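Local structure of arabinogalactan endo-1,4-beta-galactosidase (Ignisphaera aggregans, 7OSK) at residues A[57-62]-A[353-358]; A[295-300]-A[378-383]; A[305-310]-A[371-376]; A[322-327]-A[383-388]. The protein probably hydrolyses beta-1,4-galactosidic linkages within galactan chains, through the thermostable, calcium-binding family 53 glycoside hydrolase domain described here, part of a longer protein. One frame throughout, in Å; residues are numbered along the deposited sequence.

Interaction 1 (A[57-62]-A[353-358]); sequences SEAPWI and GATWIP
The seam where the eight-stranded barrel closes is bridged here, with E58, A59 and I62 of 57-62 meeting T355, W356 and I357 of 353-358. The first segment follows strand 51-55 and the second follows strand 346-352. E58 lies over one face of the W356 indole in a CH-pi contact. Its CG is 3.8 Å from the centroid of the W356 five-membered ring and only 9° off the ring normal. The bend of E58 at chi2 (78°) lays the carboxylate nearly flat on the indole, with the planes 18° apart. The two carboxylate oxygens have different partners. OE2 forms a salt bridge to R94. OE1 accepts from water 1, which itself accepts from T355 N and T355 OG1. Beside this polar link, A59 CB lies 3.4 Å from T355 OG1. Further along the helix, I62 CD1 reaches I357 CG1 at 3.9 Å and W356 CD1 at 4.3 Å. W356 NE1, in the same five-membered ring, donates to A362 O and helps hold the indole in place. Replacing W356 by an alanine would probably uncover the E58 chain, leave A362 O without its indole donor and let the carboxylate turn more freely. The arrangement is that of a TIM barrel in which the loops after the first and last strands pack together at the C-terminal rim.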
loop_
_atom_site.group_PDB
_atom_site.type_symbol
_atom_site.label_atom_id
_atom_site.label_comp_id
_atom_site.label_asym_id
_atom_site.label_seq_id
_atom_site.Cartn_x
_atom_site.Cartn_y
_atom_site.Cartn_z
ATOM N N SER A 57 -4.598 4.389 4.804
ATOM C CA SER A 57 -5.887 4.417 4.121
ATOM C C SER A 57 -7.069 4.405 5.091
ATOM O O SER A 57 -8.129 4.950 4.791
ATOM C CB SER A 57 -6.001 3.229 3.163
ATOM O OG SER A 57 -4.906 3.193 2.264
ATOM N N GLU A 58 -6.880 3.792 6.255
ATOM C CA GLU A 58 -7.965 3.637 7.219
ATOM C C GLU A 58 -8.056 4.832 8.166
ATOM O O GLU A 58 -9.079 5.036 8.820
ATOM C CB GLU A 58 -7.785 2.352 8.034
ATOM C CG GLU A 58 -7.566 1.094 7.204
ATOM C CD GLU A 58 -6.150 0.965 6.671
ATOM O OE1 GLU A 58 -5.206 1.427 7.344
ATOM O OE2 GLU A 58 -5.985 0.401 5.569
ATOM N N ALA A 59 -6.986 5.619 8.234
ATOM C CA ALA A 59 -6.894 6.697 9.214
ATOM C C ALA A 59 -8.037 7.710 9.092
ATOM O O ALA A 59 -8.690 8.011 10.089
ATOM C CB ALA A 59 -5.545 7.403 9.099
ATOM N N PRO A 60 -8.291 8.232 7.876
ATOM C CA PRO A 60 -9.319 9.273 7.746
ATOM C C PRO A 60 -10.679 8.868 8.310
ATOM O O PRO A 60 -11.333 9.691 8.947
ATOM C CB PRO A 60 -9.403 9.490 6.231
ATOM C CG PRO A 60 -8.071 9.084 5.725
ATOM C CD PRO A 60 -7.680 7.916 6.572
ATOM N N TRP A 61 -11.088 7.622 8.087
ATOM C CA TRP A 61 -12.358 7.126 8.609
ATOM C C TRP A 61 -12.337 7.060 10.135
ATOM O O TRP A 61 -13.297 7.454 10.793
ATOM C CB TRP A 61 -12.667 5.747 8.018
ATOM C CG TRP A 61 -13.945 5.120 8.509
ATOM C CD1 TRP A 61 -14.062 4.001 9.278
ATOM C CD2 TRP A 61 -15.281 5.573 8.254
ATOM N NE1 TRP A 61 -15.385 3.728 9.518
ATOM C CE2 TRP A 61 -16.155 4.678 8.901
ATOM C CE3 TRP A 61 -15.823 6.649 7.542
ATOM C CZ2 TRP A 61 -17.540 4.824 8.860
ATOM C CZ3 TRP A 61 -17.201 6.794 7.503
ATOM C CH2 TRP A 61 -18.043 5.885 8.159
ATOM N N ILE A 62 -11.230 6.570 10.687
ATOM C CA ILE A 62 -11.057 6.469 12.134
ATOM C C ILE A 62 -11.204 7.833 12.814
ATOM O O ILE A 62 -11.854 7.949 13.852
ATOM C CB ILE A 62 -9.676 5.865 12.487
ATOM C CG1 ILE A 62 -9.613 4.406 12.025
ATOM C CG2 ILE A 62 -9.403 5.956 13.990
ATOM C CD1 ILE A 62 -8.248 3.746 12.184
ATOM N N GLY A 353 -1.261 -0.878 6.934
ATOM C CA GLY A 353 -2.079 -0.985 8.129
ATOM C C GLY A 353 -1.414 -0.330 9.324
ATOM O O GLY A 353 -1.652 -0.715 10.468
ATOM N N ALA A 354 -0.582 0.671 9.050
ATOM C CA ALA A 354 0.205 1.337 10.083
ATOM C C ALA A 354 -0.665 2.115 11.065
ATOM O O ALA A 354 -0.337 2.224 12.245
ATOM C CB ALA A 354 1.217 2.269 9.441
ATOM N N THR A 355 -1.768 2.658 10.562
ATOM C CA THR A 355 -2.642 3.517 11.353
ATOM C C THR A 355 -3.943 2.819 11.731
ATOM O O THR A 355 -4.852 3.441 12.277
ATOM C CB THR A 355 -2.984 4.808 10.587
ATOM O OG1 THR A 355 -3.775 4.487 9.434
ATOM C CG2 THR A 355 -1.715 5.521 10.150
ATOM N N TRP A 356 -4.030 1.526 11.443
ATOM C CA TRP A 356 -5.275 0.796 11.649
ATOM C C TRP A 356 -5.432 0.384 13.114
ATOM O O TRP A 356 -5.295 -0.788 13.466
ATOM C CB TRP A 356 -5.329 -0.425 10.727
ATOM C CG TRP A 356 -6.722 -0.877 10.408
ATOM C CD1 TRP A 356 -7.884 -0.408 10.949
ATOM C CD2 TRP A 356 -7.099 -1.882 9.461
ATOM N NE1 TRP A 356 -8.959 -1.062 10.401
ATOM C CE2 TRP A 356 -8.505 -1.972 9.484
ATOM C CE3 TRP A 356 -6.384 -2.717 8.596
ATOM C CZ2 TRP A 356 -9.209 -2.861 8.679
ATOM C CZ3 TRP A 356 -7.085 -3.601 7.797
ATOM C CH2 TRP A 356 -8.484 -3.666 7.844
ATOM N N ILE A 357 -5.723 1.367 13.961
ATOM C CA ILE A 357 -5.925 1.125 15.384
ATOM C C ILE A 357 -7.341 0.606 15.635
ATOM O O ILE A 357 -8.241 0.848 14.831
ATOM C CB ILE A 357 -5.682 2.409 16.206
ATOM C CG1 ILE A 357 -6.633 3.526 15.766
ATOM C CG2 ILE A 357 -4.238 2.867 16.047
ATOM C CD1 ILE A 357 -6.749 4.651 16.770
ATOM N N PRO A 358 -7.547 -0.111 16.753
ATOM C CA PRO A 358 -8.890 -0.625 17.028
ATOM C C PRO A 358 -9.844 0.484 17.442
ATOM O O PRO A 358 -9.551 1.224 18.381
ATOM C CB PRO A 358 -8.658 -1.612 18.174
ATOM C CG PRO A 358 -7.467 -1.085 18.878
ATOM C CD PRO A 358 -6.595 -0.465 17.821
HETATM O O HOH W 1 -3.109 2.163 8.406
#

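Interaction 2 (A[295-300]-A[378-383]); sequences YAWTLD and FDFNGR
W297 reaches across to D379 and F380 with the six-membered end of its indole. At the root, CB packs against Q327, and chi1 of 59° sets CG between the backbone N and the carbonyl carbon. CG then touches L385. NE1, on the flank of the ring, donates to E373 O. Beyond it, CZ2 meets F380 CE1 at 3.5 Å and D379 CA at 3.7 Å. CH2, at the tip, comes to 3.8 Å from D379 CB and also lies over one face of the F380 ring. The two rings are neither parallel nor perpendicular: their planes stand at 56°, with centroids 5.2 Å apart. T298 CG2 sits over the centre of one W297 face, while T298 OG1 accepts from D300 N in an ST turn. On the other side of the contact, a type I beta turn from D379 to G382 presents F380. D379 OD1 steadies that turn by accepting from R383 N at 2.8 Å, from above the carboxylate plane. F380 also touches E373, a calcium ligand. The whole is an aromatic contact between the loops after strands 287-293 and 346-352, on the C-terminal rim of a TIM barrel beside its calcium site.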
loop_
_atom_site.group_PDB
_atom_site.type_symbol
_atom_site.label_atom_id
_atom_site.label_comp_id
_atom_site.label_asym_id
_atom_site.label_seq_id
_atom_site.Cartn_x
_atom_site.Cartn_y
_atom_site.Cartn_z
ATOM N N TYR A 295 4.245 -6.516 10.054
ATOM C CA TYR A 295 4.520 -7.589 10.996
ATOM C C TYR A 295 3.841 -7.300 12.326
ATOM O O TYR A 295 3.381 -6.183 12.565
ATOM C CB TYR A 295 6.023 -7.770 11.202
ATOM C CG TYR A 295 6.392 -9.185 11.564
ATOM C CD1 TYR A 295 6.424 -10.181 10.597
ATOM C CD2 TYR A 295 6.692 -9.533 12.872
ATOM C CE1 TYR A 295 6.751 -11.477 10.918
ATOM C CE2 TYR A 295 7.022 -10.833 13.206
ATOM C CZ TYR A 295 7.049 -11.802 12.223
ATOM O OH TYR A 295 7.376 -13.101 12.537
ATOM N N ALA A 296 3.784 -8.315 13.183
ATOM C CA ALA A 296 3.080 -8.203 14.451
ATOM C C ALA A 296 3.985 -7.682 15.561
ATOM O O ALA A 296 5.074 -8.210 15.787
ATOM C CB ALA A 296 2.495 -9.548 14.841
ATOM N N TRP A 297 3.527 -6.636 16.246
ATOM C CA TRP A 297 4.209 -6.133 17.435
ATOM C C TRP A 297 3.686 -6.848 18.680
ATOM O O TRP A 297 4.234 -6.693 19.773
ATOM C CB TRP A 297 4.026 -4.617 17.569
ATOM C CG TRP A 297 2.587 -4.172 17.671
ATOM C CD1 TRP A 297 1.732 -3.924 16.638
ATOM C CD2 TRP A 297 1.846 -3.920 18.872
ATOM N NE1 TRP A 297 0.504 -3.538 17.119
ATOM C CE2 TRP A 297 0.548 -3.528 18.488
ATOM C CE3 TRP A 297 2.152 -3.991 20.233
ATOM C CZ2 TRP A 297 -0.441 -3.209 19.415
ATOM C CZ3 TRP A 297 1.170 -3.673 21.151
ATOM C CH2 TRP A 297 -0.111 -3.287 20.738
ATOM N N THR A 298 2.626 -7.633 18.502
ATOM C CA THR A 298 2.057 -8.436 19.579
ATOM C C THR A 298 1.145 -9.508 18.995
ATOM O O THR A 298 0.859 -9.500 17.800
ATOM C CB THR A 298 1.256 -7.578 20.578
ATOM O OG1 THR A 298 0.701 -8.419 21.599
ATOM C CG2 THR A 298 0.131 -6.838 19.871
ATOM N N LEU A 299 0.685 -10.419 19.844
ATOM C CA LEU A 299 -0.189 -11.503 19.415
ATOM C C LEU A 299 -1.570 -11.352 20.042
ATOM O O LEU A 299 -2.510 -12.059 19.676
ATOM C CB LEU A 299 0.429 -12.856 19.790
ATOM C CG LEU A 299 0.500 -14.007 18.776
ATOM C CD1 LEU A 299 0.595 -13.546 17.326
ATOM C CD2 LEU A 299 1.698 -14.884 19.111
ATOM N N ASP A 300 -1.690 -10.420 20.981
ATOM C CA ASP A 300 -2.951 -10.188 21.672
ATOM C C ASP A 300 -4.011 -9.572 20.756
ATOM O O ASP A 300 -3.710 -9.127 19.648
ATOM C CB ASP A 300 -2.723 -9.290 22.891
ATOM C CG ASP A 300 -2.176 -10.053 24.084
ATOM O OD1 ASP A 300 -1.566 -11.124 23.884
ATOM O OD2 ASP A 300 -2.360 -9.581 25.224
ATOM N N PHE A 378 0.808 1.635 15.910
ATOM C CA PHE A 378 0.244 2.250 17.107
ATOM C C PHE A 378 -0.414 1.160 17.946
ATOM O O PHE A 378 -0.882 0.161 17.398
ATOM C CB PHE A 378 -0.783 3.326 16.744
ATOM C CG PHE A 378 -0.213 4.481 15.974
ATOM C CD1 PHE A 378 0.011 4.379 14.612
ATOM C CD2 PHE A 378 0.084 5.677 16.609
ATOM C CE1 PHE A 378 0.532 5.443 13.898
ATOM C CE2 PHE A 378 0.605 6.746 15.900
ATOM C CZ PHE A 378 0.828 6.628 14.542
ATOM N N ASP A 379 -0.457 1.338 19.264
ATOM C CA ASP A 379 -1.103 0.348 20.122
ATOM C C ASP A 379 -2.616 0.555 20.136
ATOM O O ASP A 379 -3.139 1.423 19.436
ATOM C CB ASP A 379 -0.534 0.389 21.550
ATOM C CG ASP A 379 -0.725 1.734 22.239
ATOM O OD1 ASP A 379 -1.724 2.436 21.972
ATOM O OD2 ASP A 379 0.137 2.079 23.075
ATOM N N PHE A 380 -3.309 -0.242 20.941
ATOM C CA PHE A 380 -4.768 -0.229 20.971
ATOM C C PHE A 380 -5.302 1.102 21.486
ATOM O O PHE A 380 -6.401 1.523 21.125
ATOM C CB PHE A 380 -5.286 -1.379 21.839
ATOM C CG PHE A 380 -4.726 -2.723 21.459
ATOM C CD1 PHE A 380 -4.291 -2.965 20.166
ATOM C CD2 PHE A 380 -4.629 -3.742 22.392
ATOM C CE1 PHE A 380 -3.772 -4.196 19.812
ATOM C CE2 PHE A 380 -4.112 -4.978 22.041
ATOM C CZ PHE A 380 -3.683 -5.203 20.750
ATOM N N ASN A 381 -4.514 1.765 22.325
ATOM C CA ASN A 381 -4.897 3.061 22.869
ATOM C C ASN A 381 -4.540 4.203 21.919
ATOM O O ASN A 381 -4.680 5.377 22.261
ATOM C CB ASN A 381 -4.232 3.274 24.228
ATOM C CG ASN A 381 -4.615 2.204 25.235
ATOM O OD1 ASN A 381 -5.758 1.747 25.267
ATOM N ND2 ASN A 381 -3.656 1.795 26.059
ATOM N N GLY A 382 -4.080 3.850 20.722
ATOM C CA GLY A 382 -3.788 4.831 19.693
ATOM C C GLY A 382 -2.447 5.510 19.880
ATOM O O GLY A 382 -2.122 6.458 19.168
ATOM N N ARG A 383 -1.664 5.025 20.838
ATOM C CA ARG A 383 -0.364 5.612 21.133
ATOM C C ARG A 383 0.719 5.020 20.236
ATOM O O ARG A 383 0.721 3.823 19.948
ATOM C CB ARG A 383 -0.015 5.403 22.607
ATOM C CG ARG A 383 1.365 5.889 23.008
ATOM C CD ARG A 383 1.522 5.853 24.518
ATOM N NE ARG A 383 2.846 6.296 24.948
ATOM C CZ ARG A 383 3.164 6.594 26.204
ATOM N NH1 ARG A 383 2.254 6.507 27.167
ATOM N NH2 ARG A 383 4.396 6.987 26.499
#

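Interaction 3 (A[305-310]-A[371-376]); sequences HPNIFG and PWENQA. With CA (calcium ion), chain C.
N307 and E373 meet at the calcium ion, one from each segment. The N307 amide gives OD1 to the metal at 2.5 Å. The E373 carboxylate grips it with both oxygens, OE1 at 2.4 Å and OE2 at 2.3 Å, and stands at 80° to the amide plane. OE2 is also hydrogen-bonded to S302. The close approach of these oxygens is paid for by the shared cation. H305 binds through its backbone O, 2.5 Å from the calcium, while its imidazole lies beside P371 with P371 CB at the ring edge. D301, D303 and N370 complete the site. Beyond the metal, two direct bonds join the loops. I308 N donates to P371 O at 3.0 Å, on a lone pair in the carbonyl plane and nearly straight (160°). N374 ND2 donates to F309 O at 2.7 Å, also on a lone pair, and gives a further bond to T298 O. F309 N is satisfied by water 2, which N374 OD1 and Q375 OE1 also face; chi1 of 65° turns the N374 amide toward 305-310, where it meets F309 O and water 2. Q375 NE2 is bonded to Y265 OH. I308 CD1 adds an apolar touch at the W372 ring edge. This is a seven-coordinate, all-oxygen calcium site, pinning together the loops after the last two strands of a TIM barrel in the family 53 catalytic domain.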
loop_
_atom_site.group_PDB
_atom_site.type_symbol
_atom_site.label_atom_id
_atom_site.label_comp_id
_atom_site.label_asym_id
_atom_site.label_seq_id
_atom_site.Cartn_x
_atom_site.Cartn_y
_atom_site.Cartn_z
ATOM N N HIS A 305 -12.321 -9.284 17.690
ATOM C CA HIS A 305 -12.335 -9.762 16.312
ATOM C C HIS A 305 -10.987 -10.403 15.974
ATOM O O HIS A 305 -9.978 -9.697 15.894
ATOM C CB HIS A 305 -12.632 -8.618 15.342
ATOM C CG HIS A 305 -12.708 -9.050 13.912
ATOM N ND1 HIS A 305 -13.897 -9.395 13.298
ATOM C CD2 HIS A 305 -11.747 -9.209 12.972
ATOM C CE1 HIS A 305 -13.662 -9.738 12.048
ATOM N NE2 HIS A 305 -12.363 -9.637 11.822
ATOM N N PRO A 306 -10.962 -11.738 15.782
ATOM C CA PRO A 306 -9.707 -12.464 15.533
ATOM C C PRO A 306 -8.852 -11.856 14.426
ATOM O O PRO A 306 -9.378 -11.445 13.394
ATOM C CB PRO A 306 -10.184 -13.861 15.133
ATOM C CG PRO A 306 -11.490 -14.016 15.806
ATOM C CD PRO A 306 -12.117 -12.655 15.805
ATOM N N ASN A 307 -7.543 -11.808 14.650
ATOM C CA ASN A 307 -6.622 -11.208 13.695
ATOM C C ASN A 307 -6.022 -12.239 12.748
ATOM O O ASN A 307 -6.027 -13.435 13.027
ATOM C CB ASN A 307 -5.499 -10.471 14.432
ATOM C CG ASN A 307 -6.019 -9.551 15.521
ATOM O OD1 ASN A 307 -6.763 -8.605 15.253
ATOM N ND2 ASN A 307 -5.616 -9.817 16.759
ATOM N N ILE A 308 -5.510 -11.755 11.624
ATOM C CA ILE A 308 -4.825 -12.596 10.653
ATOM C C ILE A 308 -3.535 -13.128 11.272
ATOM O O ILE A 308 -3.196 -14.304 11.124
ATOM C CB ILE A 308 -4.538 -11.806 9.360
ATOM C CG1 ILE A 308 -5.816 -11.726 8.522
ATOM C CG2 ILE A 308 -3.422 -12.452 8.548
ATOM C CD1 ILE A 308 -5.893 -10.522 7.617
ATOM N N PHE A 309 -2.819 -12.243 11.960
ATOM C CA PHE A 309 -1.655 -12.623 12.757
ATOM C C PHE A 309 -2.137 -13.035 14.151
ATOM O O PHE A 309 -2.194 -12.220 15.073
ATOM C CB PHE A 309 -0.652 -11.464 12.822
ATOM C CG PHE A 309 0.792 -11.895 12.817
ATOM C CD1 PHE A 309 1.249 -12.885 13.671
ATOM C CD2 PHE A 309 1.695 -11.305 11.948
ATOM C CE1 PHE A 309 2.584 -13.270 13.659
ATOM C CE2 PHE A 309 3.027 -11.686 11.936
ATOM C CZ PHE A 309 3.469 -12.670 12.790
ATOM N N GLY A 310 -2.487 -14.311 14.291
ATOM C CA GLY A 310 -3.216 -14.782 15.457
ATOM C C GLY A 310 -2.403 -15.587 16.448
ATOM O O GLY A 310 -2.341 -15.249 17.630
ATOM N N PRO A 371 -8.924 -6.948 12.090
ATOM C CA PRO A 371 -8.068 -8.136 12.127
ATOM C C PRO A 371 -6.575 -7.816 12.025
ATOM O O PRO A 371 -5.787 -8.723 11.755
ATOM C CB PRO A 371 -8.529 -8.908 10.894
ATOM C CG PRO A 371 -8.811 -7.814 9.899
ATOM C CD PRO A 371 -9.292 -6.612 10.703
ATOM N N TRP A 372 -6.199 -6.559 12.247
ATOM C CA TRP A 372 -4.858 -6.093 11.901
ATOM C C TRP A 372 -4.198 -5.230 12.984
ATOM O O TRP A 372 -3.044 -4.824 12.837
ATOM C CB TRP A 372 -4.928 -5.301 10.592
ATOM C CG TRP A 372 -3.623 -5.191 9.864
ATOM C CD1 TRP A 372 -2.746 -4.148 9.907
ATOM C CD2 TRP A 372 -3.051 -6.158 8.975
ATOM N NE1 TRP A 372 -1.663 -4.405 9.103
ATOM C CE2 TRP A 372 -1.826 -5.635 8.520
ATOM C CE3 TRP A 372 -3.456 -7.417 8.522
ATOM C CZ2 TRP A 372 -1.004 -6.323 7.634
ATOM C CZ3 TRP A 372 -2.635 -8.099 7.643
ATOM C CH2 TRP A 372 -1.425 -7.550 7.209
ATOM N N GLU A 373 -4.913 -4.964 14.074
ATOM C CA GLU A 373 -4.460 -3.967 15.043
ATOM C C GLU A 373 -3.147 -4.361 15.720
ATOM O O GLU A 373 -2.414 -3.497 16.206
ATOM C CB GLU A 373 -5.538 -3.703 16.107
ATOM C CG GLU A 373 -5.722 -4.781 17.180
ATOM C CD GLU A 373 -6.854 -5.753 16.891
ATOM O OE1 GLU A 373 -7.399 -5.753 15.763
ATOM O OE2 GLU A 373 -7.197 -6.525 17.810
ATOM N N ASN A 374 -2.846 -5.657 15.748
ATOM C CA ASN A 374 -1.592 -6.125 16.329
ATOM C C ASN A 374 -0.452 -6.042 15.320
ATOM O O ASN A 374 0.663 -6.482 15.601
ATOM C CB ASN A 374 -1.725 -7.561 16.854
ATOM C CG ASN A 374 -1.982 -8.571 15.753
ATOM O OD1 ASN A 374 -2.680 -8.285 14.781
ATOM N ND2 ASN A 374 -1.419 -9.767 15.907
ATOM N N GLN A 375 -0.742 -5.480 14.147
ATOM C CA GLN A 375 0.267 -5.256 13.114
ATOM C C GLN A 375 0.401 -3.776 12.767
ATOM O O GLN A 375 1.159 -3.415 11.871
ATOM C CB GLN A 375 -0.069 -6.041 11.847
ATOM C CG GLN A 375 0.119 -7.539 11.965
ATOM C CD GLN A 375 0.085 -8.228 10.616
ATOM O OE1 GLN A 375 -0.694 -9.156 10.399
ATOM N NE2 GLN A 375 0.934 -7.776 9.700
ATOM N N ALA A 376 -0.342 -2.923 13.463
ATOM C CA ALA A 376 -0.225 -1.482 13.270
ATOM C C ALA A 376 1.037 -0.973 13.957
ATOM O O ALA A 376 1.691 -1.715 14.684
ATOM C CB ALA A 376 -1.455 -0.767 13.807
HETATM CA CA CA C . -8.725 -7.619 16.446
HETATM O O HOH W 2 -2.970 -9.488 12.153
#

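Interaction 4 (A[322-327]-A[383-388]); sequences ASIQGQ and RALPSL
I324 overlaps L385, P386 and S387 with both of its branches. CG1 stands anti to the carbonyl carbon (chi1 -56°) and carries CD1 out to L385 CD2 at 3.9 Å. The CG2 branch meets P386 CG at 3.7 Å. The proline ring and the isoleucine chain cross at about a right angle. S387 adds two contacts: its CB lies 3.4 Å from I324 O, and its OG borders I324 CG2. One polar bond joins the two segments. S387 OG donates to Q327 OE1 at 2.7 Å, tilted 25° from the carbonyl plane. Q327 has CG anti to its backbone N and an extended chain beyond it, which carries the amide to S387. The other end of the amide is also occupied: NE2 bonds to Y351 OH and to A376 O. With bonds at both ends, the amide's rotation is fixed, and a largely buried polar group is satisfied. A leucine in place of Q327 would probably strip S387 OG of its acceptor, and Y351 OH and A376 O of a shared donor. The helix itself starts cleanly. S323 is the N-cap residue, and its OG accepts from G326 N at 2.9 Å. In 383-388, L388 N returns to L385 O at 3.0 Å. The contact thus sets the first turn of helix 324-342 against the chain that runs from strand 346-352 to helix 390-393, with L388 on the far side packed on helix 79-85.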
loop_
_atom_site.group_PDB
_atom_site.type_symbol
_atom_site.label_atom_id
_atom_site.label_comp_id
_atom_site.label_asym_id
_atom_site.label_seq_id
_atom_site.Cartn_x
_atom_site.Cartn_y
_atom_site.Cartn_z
ATOM N N ALA A 322 7.028 -11.881 17.500
ATOM C CA ALA A 322 5.943 -10.900 17.534
ATOM C C ALA A 322 6.035 -9.962 18.736
ATOM O O ALA A 322 5.206 -10.021 19.641
ATOM C CB ALA A 322 4.597 -11.611 17.530
ATOM N N SER A 323 7.050 -9.103 18.736
ATOM C CA SER A 323 7.181 -8.055 19.745
ATOM C C SER A 323 7.405 -6.720 19.056
ATOM O O SER A 323 7.607 -6.668 17.844
ATOM C CB SER A 323 8.337 -8.345 20.701
ATOM O OG SER A 323 9.565 -8.431 19.996
ATOM N N ILE A 324 7.387 -5.642 19.831
ATOM C CA ILE A 324 7.628 -4.320 19.276
ATOM C C ILE A 324 9.042 -4.261 18.708
ATOM O O ILE A 324 9.274 -3.662 17.660
ATOM C CB ILE A 324 7.428 -3.215 20.332
ATOM C CG1 ILE A 324 6.021 -3.320 20.936
ATOM C CG2 ILE A 324 7.659 -1.842 19.709
ATOM C CD1 ILE A 324 5.682 -2.247 21.958
ATOM N N GLN A 325 9.981 -4.894 19.405
ATOM C CA GLN A 325 11.353 -5.015 18.918
ATOM C C GLN A 325 11.406 -5.884 17.665
ATOM O O GLN A 325 12.103 -5.562 16.702
ATOM C CB GLN A 325 12.258 -5.609 20.001
ATOM C CG GLN A 325 13.719 -5.756 19.591
ATOM C CD GLN A 325 14.418 -4.421 19.445
ATOM O OE1 GLN A 325 14.774 -3.783 20.436
ATOM N NE2 GLN A 325 14.621 -3.989 18.204
ATOM N N GLY A 326 10.676 -6.995 17.691
ATOM C CA GLY A 326 10.661 -7.925 16.578
ATOM C C GLY A 326 10.073 -7.300 15.332
ATOM O O GLY A 326 10.481 -7.619 14.215
ATOM N N GLN A 327 9.107 -6.408 15.527
ATOM C CA GLN A 327 8.504 -5.668 14.427
ATOM C C GLN A 327 9.523 -4.708 13.827
ATOM O O GLN A 327 9.696 -4.646 12.611
ATOM C CB GLN A 327 7.270 -4.896 14.908
ATOM C CG GLN A 327 6.579 -4.070 13.823
ATOM C CD GLN A 327 5.476 -3.180 14.367
ATOM O OE1 GLN A 327 5.666 -2.462 15.349
ATOM N NE2 GLN A 327 4.314 -3.221 13.725
ATOM N N ARG A 383 -1.664 5.025 20.838
ATOM C CA ARG A 383 -0.364 5.612 21.133
ATOM C C ARG A 383 0.719 5.020 20.236
ATOM O O ARG A 383 0.721 3.823 19.948
ATOM C CB ARG A 383 -0.015 5.403 22.607
ATOM C CG ARG A 383 1.365 5.889 23.008
ATOM C CD ARG A 383 1.522 5.853 24.518
ATOM N NE ARG A 383 2.846 6.296 24.948
ATOM C CZ ARG A 383 3.164 6.594 26.204
ATOM N NH1 ARG A 383 2.254 6.507 27.167
ATOM N NH2 ARG A 383 4.396 6.987 26.499
ATOM N N ALA A 384 1.636 5.875 19.793
ATOM C CA ALA A 384 2.707 5.458 18.898
ATOM C C ALA A 384 3.626 4.444 19.569
ATOM O O ALA A 384 4.164 4.694 20.647
ATOM C CB ALA A 384 3.508 6.667 18.435
ATOM N N LEU A 385 3.797 3.295 18.924
ATOM C CA LEU A 385 4.733 2.288 19.399
ATOM C C LEU A 385 6.159 2.800 19.229
ATOM O O LEU A 385 6.437 3.549 18.294
ATOM C CB LEU A 385 4.547 0.976 18.637
ATOM C CG LEU A 385 3.171 0.318 18.752
ATOM C CD1 LEU A 385 3.062 -0.862 17.798
ATOM C CD2 LEU A 385 2.900 -0.127 20.182
ATOM N N PRO A 386 7.072 2.396 20.126
ATOM C CA PRO A 386 8.459 2.856 19.994
ATOM C C PRO A 386 9.149 2.324 18.739
ATOM O O PRO A 386 10.273 2.732 18.450
ATOM C CB PRO A 386 9.136 2.319 21.262
ATOM C CG PRO A 386 8.268 1.204 21.731
ATOM C CD PRO A 386 6.874 1.561 21.325
ATOM N N SER A 387 8.483 1.434 18.007
ATOM C CA SER A 387 9.029 0.894 16.765
ATOM C C SER A 387 8.697 1.784 15.569
ATOM O O SER A 387 9.096 1.498 14.443
ATOM C CB SER A 387 8.505 -0.525 16.522
ATOM O OG SER A 387 7.091 -0.565 16.559
ATOM N N LEU A 388 7.964 2.863 15.818
ATOM C CA LEU A 388 7.624 3.811 14.764
ATOM C C LEU A 388 8.836 4.667 14.413
ATOM O O LEU A 388 8.864 5.316 13.371
ATOM C CB LEU A 388 6.451 4.697 15.195
ATOM C CG LEU A 388 5.897 5.690 14.169
ATOM C CD1 LEU A 388 5.416 4.991 12.904
ATOM C CD2 LEU A 388 4.776 6.502 14.785
#

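From the N terminus, 57-62 comes first, directly after the first barrel strand. Interaction 1 joins it to 353-358, after the last strand, closing a loop of almost the whole barrel. The other first segments, 295-300, 305-310 and 322-327, follow within that span, but their partners lie beyond 358. Interaction 1 therefore crosses interactions 2, 3 and 4. Interaction 3 falls wholly within the span of interaction 2, and interaction 4 crosses both. R383 belongs to interactions 2 and 4. Together the contacts tie the long chain after strand 346-352 to the first strand's loop, to the calcium-bearing loop after strand 287-293 and to helix 324-342.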